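Local coordinates for phenazine biosynthesis protein, PhzF family (Bacillus anthracis, PDB 3EDN) that has a diaminopimelate epimerase-like fold, belongs to the PhzF family of phenazine biosynthesis proteins and is probably an isomerase-like enzyme, at residues 124-129 with 236-241; 136-141 with 195-200; 155-158 with 164-167; 178-183 with 222-227. All coordinates share one frame; numbering follows the deposited sequence. Where two conformers were deposited one is given.

Interaction 1 of 4, residues 124-129 with 236-241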
loop_
_atom_site.group_PDB
_atom_site.type_symbol
_atom_site.label_atom_id
_atom_site.label_comp_id
_atom_site.label_asym_id
_atom_site.label_seq_id
_atom_site.Cartn_x
_atom_site.Cartn_y
_atom_site.Cartn_z
ATOM N N THR A 124 9.553 12.087 -22.087
ATOM C CA THR A 124 9.739 11.142 -23.182
ATOM C C THR A 124 10.016 11.906 -24.478
ATOM O O THR A 124 9.494 13.008 -24.684
ATOM C CB THR A 124 8.495 10.244 -23.332
ATOM O OG1 THR A 124 8.209 9.624 -22.071
ATOM C CG2 THR A 124 8.730 9.163 -24.370
ATOM N N ALA A 125 10.849 11.333 -25.347
ATOM C CA ALA A 125 11.194 11.986 -26.600
ATOM C C ALA A 125 9.951 12.364 -27.397
ATOM O O ALA A 125 8.995 11.591 -27.463
ATOM C CB ALA A 125 12.116 11.100 -27.444
ATOM N N PRO A 126 9.943 13.569 -27.987
ATOM C CA PRO A 126 8.703 14.022 -28.636
ATOM C C PRO A 126 8.278 13.262 -29.897
ATOM O O PRO A 126 9.124 12.828 -30.702
ATOM C CB PRO A 126 9.001 15.491 -28.973
ATOM C CG PRO A 126 10.486 15.581 -29.011
ATOM C CD PRO A 126 11.026 14.565 -28.074
ATOM N N GLN A 127 6.964 13.130 -30.049
ATOM C CA GLN A 127 6.331 12.601 -31.250
ATOM C C GLN A 127 5.306 13.612 -31.733
ATOM O O GLN A 127 4.562 14.185 -30.933
ATOM C CB GLN A 127 5.593 11.306 -30.931
ATOM C CG GLN A 127 6.454 10.215 -30.357
ATOM C CD GLN A 127 5.604 9.036 -29.964
ATOM O OE1 GLN A 127 5.122 8.306 -30.825
ATOM N NE2 GLN A 127 5.363 8.873 -28.663
ATOM N N PHE A 128 5.254 13.814 -33.049
ATOM C CA PHE A 128 4.229 14.648 -33.677
ATOM C C PHE A 128 3.489 13.896 -34.781
ATOM O O PHE A 128 4.078 13.051 -35.462
ATOM C CB PHE A 128 4.870 15.887 -34.303
ATOM C CG PHE A 128 5.460 16.852 -33.306
ATOM C CD1 PHE A 128 4.647 17.686 -32.552
ATOM C CD2 PHE A 128 6.830 16.939 -33.151
ATOM C CE1 PHE A 128 5.190 18.576 -31.628
ATOM C CE2 PHE A 128 7.397 17.828 -32.238
ATOM C CZ PHE A 128 6.575 18.648 -31.470
ATOM N N LYS A 129 2.216 14.241 -34.972
ATOM C CA LYS A 129 1.431 13.799 -36.135
ATOM C C LYS A 129 0.672 15.008 -36.672
ATOM O O LYS A 129 0.174 15.809 -35.888
ATOM C CB LYS A 129 0.422 12.736 -35.711
ATOM C CG LYS A 129 1.025 11.542 -35.008
ATOM C CD LYS A 129 -0.052 10.526 -34.597
ATOM C CE LYS A 129 0.562 9.223 -34.085
ATOM N NZ LYS A 129 1.141 8.391 -35.197
HETATM N N MSE A 236 5.158 21.857 -26.201
HETATM C CA MSE A 236 5.291 23.203 -26.754
HETATM C C MSE A 236 6.749 23.543 -27.019
HETATM O O MSE A 236 7.056 24.195 -28.016
HETATM C CB MSE A 236 4.694 24.250 -25.810
HETATM C CG MSE A 236 3.197 24.194 -25.712
HETATM SE SE MSE A 236 2.534 25.275 -24.239
HETATM C CE MSE A 236 3.032 27.022 -24.947
ATOM N N GLY A 237 7.642 23.116 -26.127
ATOM C CA GLY A 237 9.077 23.373 -26.325
ATOM C C GLY A 237 9.596 22.658 -27.559
ATOM O O GLY A 237 10.343 23.231 -28.360
ATOM N N ALA A 238 9.222 21.392 -27.704
ATOM C CA ALA A 238 9.626 20.630 -28.883
ATOM C C ALA A 238 9.064 21.267 -30.141
ATOM O O ALA A 238 9.729 21.304 -31.171
ATOM C CB ALA A 238 9.157 19.202 -28.779
ATOM N N TYR A 239 7.820 21.714 -30.063
ATOM C CA TYR A 239 7.158 22.366 -31.179
ATOM C C TYR A 239 7.920 23.637 -31.551
ATOM O O TYR A 239 8.198 23.892 -32.725
ATOM C CB TYR A 239 5.712 22.686 -30.785
ATOM C CG TYR A 239 4.897 23.320 -31.877
ATOM C CD1 TYR A 239 4.049 22.555 -32.674
ATOM C CD2 TYR A 239 4.943 24.690 -32.095
ATOM C CE1 TYR A 239 3.288 23.145 -33.671
ATOM C CE2 TYR A 239 4.182 25.286 -33.087
ATOM C CZ TYR A 239 3.382 24.512 -33.883
ATOM O OH TYR A 239 2.624 25.134 -34.834
ATOM N N TYR A 240 8.277 24.442 -30.554
ATOM C CA TYR A 240 9.000 25.691 -30.780
ATOM C C TYR A 240 10.310 25.428 -31.495
ATOM O O TYR A 240 10.643 26.114 -32.466
ATOM C CB TYR A 240 9.267 26.342 -29.422
ATOM C CG TYR A 240 9.806 27.755 -29.435
ATOM C CD1 TYR A 240 8.964 28.836 -29.643
ATOM C CD2 TYR A 240 11.148 28.003 -29.192
ATOM C CE1 TYR A 240 9.441 30.133 -29.621
ATOM C CE2 TYR A 240 11.641 29.291 -29.166
ATOM C CZ TYR A 240 10.784 30.350 -29.383
ATOM O OH TYR A 240 11.261 31.640 -29.359
ATOM N N ALA A 241 11.042 24.429 -31.020
ATOM C CA ALA A 241 12.339 24.073 -31.591
ATOM C C ALA A 241 12.206 23.474 -32.992
ATOM O O ALA A 241 13.173 23.474 -33.741
ATOM C CB ALA A 241 13.075 23.096 -30.663
#

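Interaction 2 of 4, residues 136-141 with 195-200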
loop_
_atom_site.group_PDB
_atom_site.type_symbol
_atom_site.label_atom_id
_atom_site.label_comp_id
_atom_site.label_asym_id
_atom_site.label_seq_id
_atom_site.Cartn_x
_atom_site.Cartn_y
_atom_site.Cartn_z
ATOM N N GLU A 136 -12.153 24.556 -39.294
ATOM C CA GLU A 136 -13.318 25.294 -38.820
ATOM C C GLU A 136 -14.005 24.572 -37.665
ATOM O O GLU A 136 -14.426 25.214 -36.706
ATOM C CB GLU A 136 -14.315 25.612 -39.941
ATOM C CG GLU A 136 -15.434 26.542 -39.471
ATOM C CD GLU A 136 -16.234 27.172 -40.602
ATOM O OE1 GLU A 136 -16.681 26.433 -41.508
ATOM O OE2 GLU A 136 -16.439 28.406 -40.566
ATOM N N GLU A 137 -14.126 23.246 -37.755
ATOM C CA GLU A 137 -14.774 22.471 -36.690
ATOM C C GLU A 137 -13.951 22.530 -35.407
ATOM O O GLU A 137 -14.502 22.618 -34.301
ATOM C CB GLU A 137 -14.987 21.011 -37.101
ATOM C CG GLU A 137 -15.985 20.811 -38.240
ATOM C CD GLU A 137 -17.253 21.618 -38.053
ATOM O OE1 GLU A 137 -17.878 21.518 -36.975
ATOM O OE2 GLU A 137 -17.625 22.360 -38.985
ATOM N N LEU A 138 -12.632 22.474 -35.569
ATOM C CA LEU A 138 -11.715 22.614 -34.446
ATOM C C LEU A 138 -11.871 23.982 -33.798
ATOM O O LEU A 138 -11.980 24.093 -32.576
ATOM C CB LEU A 138 -10.283 22.411 -34.922
ATOM C CG LEU A 138 -9.167 22.571 -33.882
ATOM C CD1 LEU A 138 -9.326 21.556 -32.765
ATOM C CD2 LEU A 138 -7.813 22.424 -34.556
ATOM N N ALA A 139 -11.890 25.033 -34.611
ATOM C CA ALA A 139 -12.065 26.382 -34.089
ATOM C C ALA A 139 -13.372 26.495 -33.305
ATOM O O ALA A 139 -13.421 27.039 -32.204
ATOM C CB ALA A 139 -12.016 27.400 -35.225
ATOM N N HIS A 140 -14.443 25.969 -33.880
ATOM C CA HIS A 140 -15.740 26.035 -33.234
ATOM C C HIS A 140 -15.757 25.282 -31.893
ATOM O O HIS A 140 -16.450 25.688 -30.951
ATOM C CB HIS A 140 -16.830 25.504 -34.167
ATOM C CG HIS A 140 -17.214 26.455 -35.264
ATOM N ND1 HIS A 140 -18.011 26.078 -36.327
ATOM C CD2 HIS A 140 -16.911 27.761 -35.465
ATOM C CE1 HIS A 140 -18.187 27.117 -37.128
ATOM N NE2 HIS A 140 -17.528 28.149 -36.631
ATOM N N SER A 141 -14.990 24.195 -31.811
ATOM C CA SER A 141 -14.980 23.352 -30.598
ATOM C C SER A 141 -14.394 24.097 -29.405
ATOM O O SER A 141 -14.660 23.741 -28.250
ATOM C CB SER A 141 -14.220 22.039 -30.836
ATOM O OG SER A 141 -12.819 22.229 -30.839
ATOM N N ALA A 195 -7.337 12.978 -27.205
ATOM C CA ALA A 195 -6.310 13.992 -26.922
ATOM C C ALA A 195 -6.913 15.220 -26.257
ATOM O O ALA A 195 -8.066 15.562 -26.493
ATOM C CB ALA A 195 -5.589 14.396 -28.202
ATOM N N SER A 196 -6.115 15.902 -25.431
ATOM C CA SER A 196 -6.472 17.233 -24.969
ATOM C C SER A 196 -6.168 18.222 -26.097
ATOM O O SER A 196 -5.519 17.868 -27.094
ATOM C CB SER A 196 -5.624 17.593 -23.756
ATOM O OG SER A 196 -4.256 17.385 -24.060
ATOM N N ILE A 197 -6.650 19.453 -25.946
ATOM C CA ILE A 197 -6.373 20.517 -26.906
ATOM C C ILE A 197 -5.666 21.686 -26.226
ATOM O O ILE A 197 -6.156 22.226 -25.231
ATOM C CB ILE A 197 -7.664 21.022 -27.622
ATOM C CG1 ILE A 197 -8.317 19.867 -28.391
ATOM C CG2 ILE A 197 -7.306 22.184 -28.576
ATOM C CD1 ILE A 197 -9.606 20.245 -29.136
ATOM N N HIS A 198 -4.512 22.067 -26.782
ATOM C CA HIS A 198 -3.679 23.076 -26.153
ATOM C C HIS A 198 -3.326 24.209 -27.122
ATOM O O HIS A 198 -2.253 24.201 -27.757
ATOM C CB HIS A 198 -2.396 22.434 -25.622
ATOM C CG HIS A 198 -1.749 23.238 -24.538
ATOM N ND1 HIS A 198 -1.860 22.909 -23.206
ATOM C CD2 HIS A 198 -1.038 24.391 -24.584
ATOM C CE1 HIS A 198 -1.210 23.800 -22.478
ATOM N NE2 HIS A 198 -0.717 24.722 -23.287
ATOM N N PRO A 199 -4.227 25.191 -27.247
ATOM C CA PRO A 199 -3.962 26.330 -28.126
ATOM C C PRO A 199 -2.781 27.149 -27.632
ATOM O O PRO A 199 -2.532 27.227 -26.421
ATOM C CB PRO A 199 -5.256 27.140 -28.055
ATOM C CG PRO A 199 -6.306 26.158 -27.578
ATOM C CD PRO A 199 -5.554 25.265 -26.614
ATOM N N ILE A 200 -2.042 27.737 -28.568
ATOM C CA ILE A 200 -0.842 28.492 -28.244
ATOM C C ILE A 200 -0.749 29.785 -29.055
ATOM O O ILE A 200 -1.380 29.918 -30.119
ATOM C CB ILE A 200 0.457 27.675 -28.473
ATOM C CG1 ILE A 200 0.658 27.366 -29.966
ATOM C CG2 ILE A 200 0.437 26.410 -27.630
ATOM C CD1 ILE A 200 2.020 26.859 -30.323
#

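Interaction 3 of 4, residues 155-158 with 164-167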
loop_
_atom_site.group_PDB
_atom_site.type_symbol
_atom_site.label_atom_id
_atom_site.label_comp_id
_atom_site.label_asym_id
_atom_site.label_seq_id
_atom_site.Cartn_x
_atom_site.Cartn_y
_atom_site.Cartn_z
ATOM N N ILE A 155 -1.097 23.003 -37.137
ATOM C CA ILE A 155 -1.829 22.317 -36.078
ATOM C C ILE A 155 -1.327 20.885 -36.068
ATOM O O ILE A 155 -1.315 20.215 -37.114
ATOM C CB ILE A 155 -3.346 22.362 -36.310
ATOM C CG1 ILE A 155 -3.831 23.811 -36.461
ATOM C CG2 ILE A 155 -4.079 21.646 -35.177
ATOM C CD1 ILE A 155 -5.265 23.924 -37.033
ATOM N N VAL A 156 -0.870 20.417 -34.909
ATOM C CA VAL A 156 -0.322 19.072 -34.807
ATOM C C VAL A 156 -0.731 18.420 -33.499
ATOM O O VAL A 156 -0.988 19.101 -32.508
ATOM C CB VAL A 156 1.226 19.052 -34.882
ATOM C CG1 VAL A 156 1.706 19.619 -36.205
ATOM C CG2 VAL A 156 1.857 19.801 -33.689
ATOM N N TYR A 157 -0.807 17.101 -33.514
ATOM C CA TYR A 157 -0.836 16.301 -32.292
ATOM C C TYR A 157 0.605 16.189 -31.851
ATOM O O TYR A 157 1.484 15.957 -32.682
ATOM C CB TYR A 157 -1.327 14.880 -32.593
ATOM C CG TYR A 157 -2.768 14.745 -33.032
ATOM C CD1 TYR A 157 -3.799 14.704 -32.093
ATOM C CD2 TYR A 157 -3.102 14.634 -34.382
ATOM C CE1 TYR A 157 -5.138 14.572 -32.481
ATOM C CE2 TYR A 157 -4.432 14.503 -34.783
ATOM C CZ TYR A 157 -5.438 14.472 -33.825
ATOM O OH TYR A 157 -6.750 14.333 -34.204
ATOM N N GLY A 158 0.853 16.345 -30.556
ATOM C CA GLY A 158 2.199 16.201 -30.015
ATOM C C GLY A 158 2.192 15.483 -28.673
ATOM O O GLY A 158 1.225 15.565 -27.918
ATOM N N THR A 164 -1.472 15.753 -26.873
ATOM C CA THR A 164 -2.260 16.991 -26.910
ATOM C C THR A 164 -2.229 17.553 -28.341
ATOM O O THR A 164 -1.373 17.172 -29.130
ATOM C CB THR A 164 -1.728 18.020 -25.877
ATOM O OG1 THR A 164 -2.723 19.013 -25.627
ATOM C CG2 THR A 164 -0.421 18.672 -26.351
ATOM N N VAL A 165 -3.167 18.429 -28.672
ATOM C CA VAL A 165 -3.167 19.090 -29.981
ATOM C C VAL A 165 -2.692 20.519 -29.799
ATOM O O VAL A 165 -3.331 21.314 -29.089
ATOM C CB VAL A 165 -4.572 19.106 -30.652
ATOM C CG1 VAL A 165 -4.471 19.617 -32.084
ATOM C CG2 VAL A 165 -5.194 17.708 -30.653
ATOM N N ILE A 166 -1.561 20.842 -30.424
ATOM C CA ILE A 166 -1.064 22.203 -30.422
ATOM C C ILE A 166 -1.809 22.970 -31.525
ATOM O O ILE A 166 -1.676 22.637 -32.704
ATOM C CB ILE A 166 0.459 22.231 -30.705
ATOM C CG1 ILE A 166 1.254 21.466 -29.618
ATOM C CG2 ILE A 166 0.953 23.666 -30.835
ATOM C CD1 ILE A 166 1.057 22.039 -28.190
ATOM N N VAL A 167 -2.589 23.976 -31.132
ATOM C CA VAL A 167 -3.412 24.773 -32.040
ATOM C C VAL A 167 -2.963 26.247 -32.012
ATOM O O VAL A 167 -3.357 27.010 -31.113
ATOM C CB VAL A 167 -4.895 24.704 -31.630
ATOM C CG1 VAL A 167 -5.763 25.462 -32.638
ATOM C CG2 VAL A 167 -5.351 23.256 -31.533
#

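Interaction 4 of 4, residues 178-183 with 222-227. With SO4 (sulfate ion), chain G.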
loop_
_atom_site.group_PDB
_atom_site.type_symbol
_atom_site.label_atom_id
_atom_site.label_comp_id
_atom_site.label_asym_id
_atom_site.label_seq_id
_atom_site.Cartn_x
_atom_site.Cartn_y
_atom_site.Cartn_z
HETATM N N MSE A 178 -11.726 32.124 -25.822
HETATM C CA MSE A 178 -11.982 30.695 -25.920
HETATM C C MSE A 178 -12.955 30.160 -24.896
HETATM O O MSE A 178 -12.974 30.597 -23.743
HETATM C CB MSE A 178 -10.696 29.916 -25.804
HETATM C CG MSE A 178 -9.840 30.130 -26.972
HETATM SE SE MSE A 178 -8.095 29.414 -26.564
HETATM C CE MSE A 178 -7.582 29.389 -28.322
ATOM N N LYS A 179 -13.743 29.190 -25.354
ATOM C CA LYS A 179 -14.711 28.486 -24.529
ATOM C C LYS A 179 -14.743 27.044 -25.005
ATOM O O LYS A 179 -15.285 26.761 -26.066
ATOM C CB LYS A 179 -16.098 29.111 -24.684
ATOM C CG LYS A 179 -16.201 30.531 -24.162
ATOM C CD LYS A 179 -17.637 31.012 -24.148
ATOM C CE LYS A 179 -17.750 32.405 -23.557
ATOM N NZ LYS A 179 -19.175 32.823 -23.442
ATOM N N PRO A 180 -14.129 26.126 -24.245
ATOM C CA PRO A 180 -14.050 24.738 -24.679
ATOM C C PRO A 180 -15.392 24.006 -24.650
ATOM O O PRO A 180 -16.128 24.076 -23.652
ATOM C CB PRO A 180 -13.094 24.112 -23.650
ATOM C CG PRO A 180 -13.282 24.938 -22.437
ATOM C CD PRO A 180 -13.440 26.337 -22.960
ATOM N N ASN A 181 -15.688 23.323 -25.747
ATOM C CA ASN A 181 -16.780 22.366 -25.812
ATOM C C ASN A 181 -16.179 20.955 -25.829
ATOM O O ASN A 181 -16.202 20.267 -26.848
ATOM C CB ASN A 181 -17.611 22.619 -27.075
ATOM C CG ASN A 181 -18.932 21.889 -27.061
ATOM O OD1 ASN A 181 -19.223 21.097 -26.163
ATOM N ND2 ASN A 181 -19.746 22.144 -28.083
ATOM N N ASN A 182 -15.627 20.532 -24.696
ATOM C CA ASN A 182 -14.802 19.322 -24.657
ATOM C C ASN A 182 -15.502 18.073 -25.179
ATOM O O ASN A 182 -14.877 17.209 -25.789
ATOM C CB ASN A 182 -14.260 19.075 -23.243
ATOM C CG ASN A 182 -13.807 20.353 -22.555
ATOM O OD1 ASN A 182 -14.610 21.247 -22.284
ATOM N ND2 ASN A 182 -12.509 20.439 -22.250
ATOM N N GLU A 183 -16.810 17.988 -24.956
ATOM C CA GLU A 183 -17.579 16.813 -25.358
ATOM C C GLU A 183 -17.531 16.552 -26.861
ATOM O O GLU A 183 -17.700 15.413 -27.298
ATOM C CB GLU A 183 -19.029 16.942 -24.891
ATOM C CG GLU A 183 -19.162 17.026 -23.378
ATOM C CD GLU A 183 -20.603 17.086 -22.913
ATOM O OE1 GLU A 183 -21.429 17.734 -23.598
ATOM O OE2 GLU A 183 -20.906 16.484 -21.860
ATOM N N GLY A 222 -13.438 14.587 -17.799
ATOM C CA GLY A 222 -14.420 15.119 -16.855
ATOM C C GLY A 222 -14.248 16.610 -16.639
ATOM O O GLY A 222 -15.212 17.378 -16.713
ATOM N N THR A 223 -13.011 17.017 -16.372
ATOM C CA THR A 223 -12.653 18.419 -16.187
ATOM C C THR A 223 -12.688 19.205 -17.496
ATOM O O THR A 223 -12.775 18.625 -18.585
ATOM C CB THR A 223 -11.236 18.556 -15.597
ATOM O OG1 THR A 223 -10.286 17.967 -16.499
ATOM C CG2 THR A 223 -11.148 17.868 -14.234
ATOM N N ILE A 224 -12.599 20.527 -17.376
ATOM C CA ILE A 224 -12.672 21.413 -18.537
ATOM C C ILE A 224 -11.328 22.041 -18.892
ATOM O O ILE A 224 -10.967 22.107 -20.068
ATOM C CB ILE A 224 -13.672 22.550 -18.308
ATOM C CG1 ILE A 224 -15.047 21.988 -17.945
ATOM C CG2 ILE A 224 -13.776 23.414 -19.551
ATOM C CD1 ILE A 224 -15.935 23.001 -17.253
ATOM N N GLU A 225 -10.603 22.515 -17.879
ATOM C CA GLU A 225 -9.352 23.245 -18.106
ATOM C C GLU A 225 -8.331 23.075 -16.970
ATOM O O GLU A 225 -8.678 23.204 -15.806
ATOM C CB GLU A 225 -9.661 24.728 -18.330
ATOM C CG GLU A 225 -8.437 25.639 -18.354
ATOM C CD GLU A 225 -8.717 27.024 -18.910
ATOM O OE1 GLU A 225 -9.905 27.448 -18.988
ATOM O OE2 GLU A 225 -7.736 27.696 -19.273
ATOM N N ASP A 226 -7.074 22.813 -17.333
ATOM C CA ASP A 226 -5.965 22.576 -16.388
ATOM C C ASP A 226 -5.160 23.884 -16.226
ATOM O O ASP A 226 -4.922 24.589 -17.201
ATOM C CB ASP A 226 -5.070 21.483 -16.994
ATOM C CG ASP A 226 -4.173 20.784 -15.974
ATOM O OD1 ASP A 226 -2.946 20.840 -16.164
ATOM O OD2 ASP A 226 -4.687 20.135 -15.028
ATOM N N PRO A 227 -4.761 24.235 -14.996
ATOM C CA PRO A 227 -4.085 25.526 -14.758
ATOM C C PRO A 227 -2.672 25.730 -15.381
ATOM O O PRO A 227 -2.390 26.778 -15.985
ATOM C CB PRO A 227 -4.031 25.624 -13.225
ATOM C CG PRO A 227 -4.173 24.218 -12.752
ATOM C CD PRO A 227 -4.999 23.484 -13.744
HETATM S S SO4 G . -12.559 22.325 -14.330
HETATM O O1 SO4 G . -13.114 21.101 -14.891
HETATM O O2 SO4 G . -12.070 22.042 -12.981
HETATM O O3 SO4 G . -11.446 22.776 -15.160
HETATM O O4 SO4 G . -13.583 23.365 -14.273
#

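Interaction 1 of 4, residues 124-129 with 236-241
Pro126 and Phe128 pack on the methyl of Ala238, and this apolar cluster forms the centre of the contact. CB of Pro126 lies 3.7 Å from CB of Ala238, with CG of the same proline ring only slightly farther off. CZ of Phe128 comes obliquely to CB of Ala238, at 3.8 Å, so one small side chain receives both the proline and the aromatic ring. The Phe128 ring gets there because its CG is anti to the carbonyl carbon (chi1 -67°), which carries CZ out to the helix. Phe128 lies on strand 127-130 and Pro126 just before it, in the second lobe of a diaminopimelate epimerase-like fold, where this strand pairs with strand 156-159 and helix 230-244 packs against the strands. A second kind of approach involves the ring edge: the backbone N of Tyr239 sits near the plane of Phe128, 3.6 Å from its CZ, while CB of Tyr239 is 4.2 Å from that CZ. The Tyr239 ring, with CG anti to the backbone N (chi1 -178°), in turn presents its edge to CE1 of Phe128. Its polar end is tied elsewhere, Tyr239 OH bonding to the carbonyl of Pro154.

Interaction 2 of 4, residues 136-141 with 195-200
Ile197 contributes the larger share of this small buried contact, and its nearest approach is made by its terminal CD1. That methyl of Ile197 meets CD1 of Leu138 at 3.9 Å, methyl against methyl, the two side chains running alongside with opposite headings. The reach on the strand side comes from an extended isoleucine: CG1 is anti to the carbonyl carbon and CD1 continues straight on (chi2 180°), so the tip stands well out from the strand. Leu138 starts off beside the strand and not at it, but its end swings nearer. With CG anti to the backbone N (chi1 178°), the CD1 branch closes the gap between backbones whose CA atoms, Leu138 to Ile197, are still 9.5 Å apart. Here helix 135-141 lies against strand 196-201, which is the parallel neighbour of strand 163-168 in the second lobe of the epimerase-like fold. Val167 touches both Leu138 and Ile197, and Phe185 of helix 185-188 also packs on Ile197. Ser141 is the third participant, its OG standing 4.1 Å from CD1 of Ile197. This hydroxyl does not face the apolar methyl unsatisfied: Ser141 OG donates to the carbonyl O of Leu138, three residues back, at 2.7 Å from OG to O, with the donor tilted 18° from the carbonyl plane.

Interaction 3 of 4, residues 155-158 with 164-167
A beta hairpin, strands 156-159 and 163-168, brings Val156 opposite Ile166 and Gly158 opposite Thr164 as antiparallel hydrogen-bonded pairs, with Tyr157 and Val165 the non-hydrogen-bonded pair between them. Of its four backbone bonds, the two of Gly158 with Thr164 are the straighter: Gly158 N to Thr164 O is 2.8 Å with 168° at the hydrogen, and Thr164 N to Gly158 O is 2.9 Å. In the other pair, Ile166 N to Val156 O measures 2.8 Å but is more bent (143°), and Val156 N to Ile166 O stretches to 3.2 Å. CA-H groups of Ile155, Tyr157 and Val165 also meet these carbonyls. Val165 holds CG1 anti to its backbone N (chi1 -172°), 3.7 Å from CG2 of Ile155, which turns CG2 of Val165 obliquely to CD1 of Tyr157 at 3.6 Å. The other face carries Val156 and Ile166, alongside with a common heading, CG2 of Val156 4.1 Å from CB of Ile166; both rest on Tyr239. Because strands 127-130 and 196-201 and Phe131 take up further backbone groups, and Ser196 OG bonds Thr164 OG1, both faces can be largely apolar.

Interaction 4 of 4, residues 178-183 with 222-227
Asn182 ND2 is shared between two carbonyls: it donates to O of Ile224, 3.1 Å away, and also to the carbonyl of Ser217. Toward Ile224 the bond lies in the carbonyl plane on a lone pair, although that oxygen sits 18° out of the Asn182 amide plane. Two acceptors on one amide nitrogen fix the rotation of the group, which keeps its other atom, OD1 of Asn182, 3.6 Å from CG2 of Ile224. CG2 of Ile224, the branch anti to its backbone N, is pressed against CG of Pro180 at 3.3 Å, shorter than usual for two carbons, the side chains crossing at about a right angle. Pro180 CG and Asn182 OD1 both meet this methyl from the side of the 178-183 loop. On the far side of the Ile224 backbone a sulfate ion, probably from the crystallisation liquor, is held by main-chain N-H groups: Ile224 N to sulfate O1 is 2.6 Å and Glu225 N to sulfate O3 is 2.9 Å. Glu225 is also salt-bridged to Arg214. The contact joins the loop before helix 185-188 to the turn leading into the short, weakly bonded strand 225-226, which pairs with strand 211-216 in the second lobe of the epimerase-like fold.

How the interactions relate
Interactions 1, 2 and 3 share one packed lobe, with centres 9 Å (2 and 3) and 10 Å (1 and 3) apart. The hairpin of interaction 3 lies between strand 127-130 of interaction 1 and strand 196-201 of interaction 2: Lys129 O is 2.9 Å from Tyr157 N, and His198 N is 2.7 Å from Val165 O. Helix 230-244 packs on these strands, Met236 SE standing 3.4 Å from His198 NE2. Interaction 4 joins through interaction 2, where Ser141 O is 2.7 Å from Asn181 N, but it comes no nearer than about 10 Å to interaction 1 (nearest atoms). The sulfate is bound at interaction 4, at the surface of the lobe.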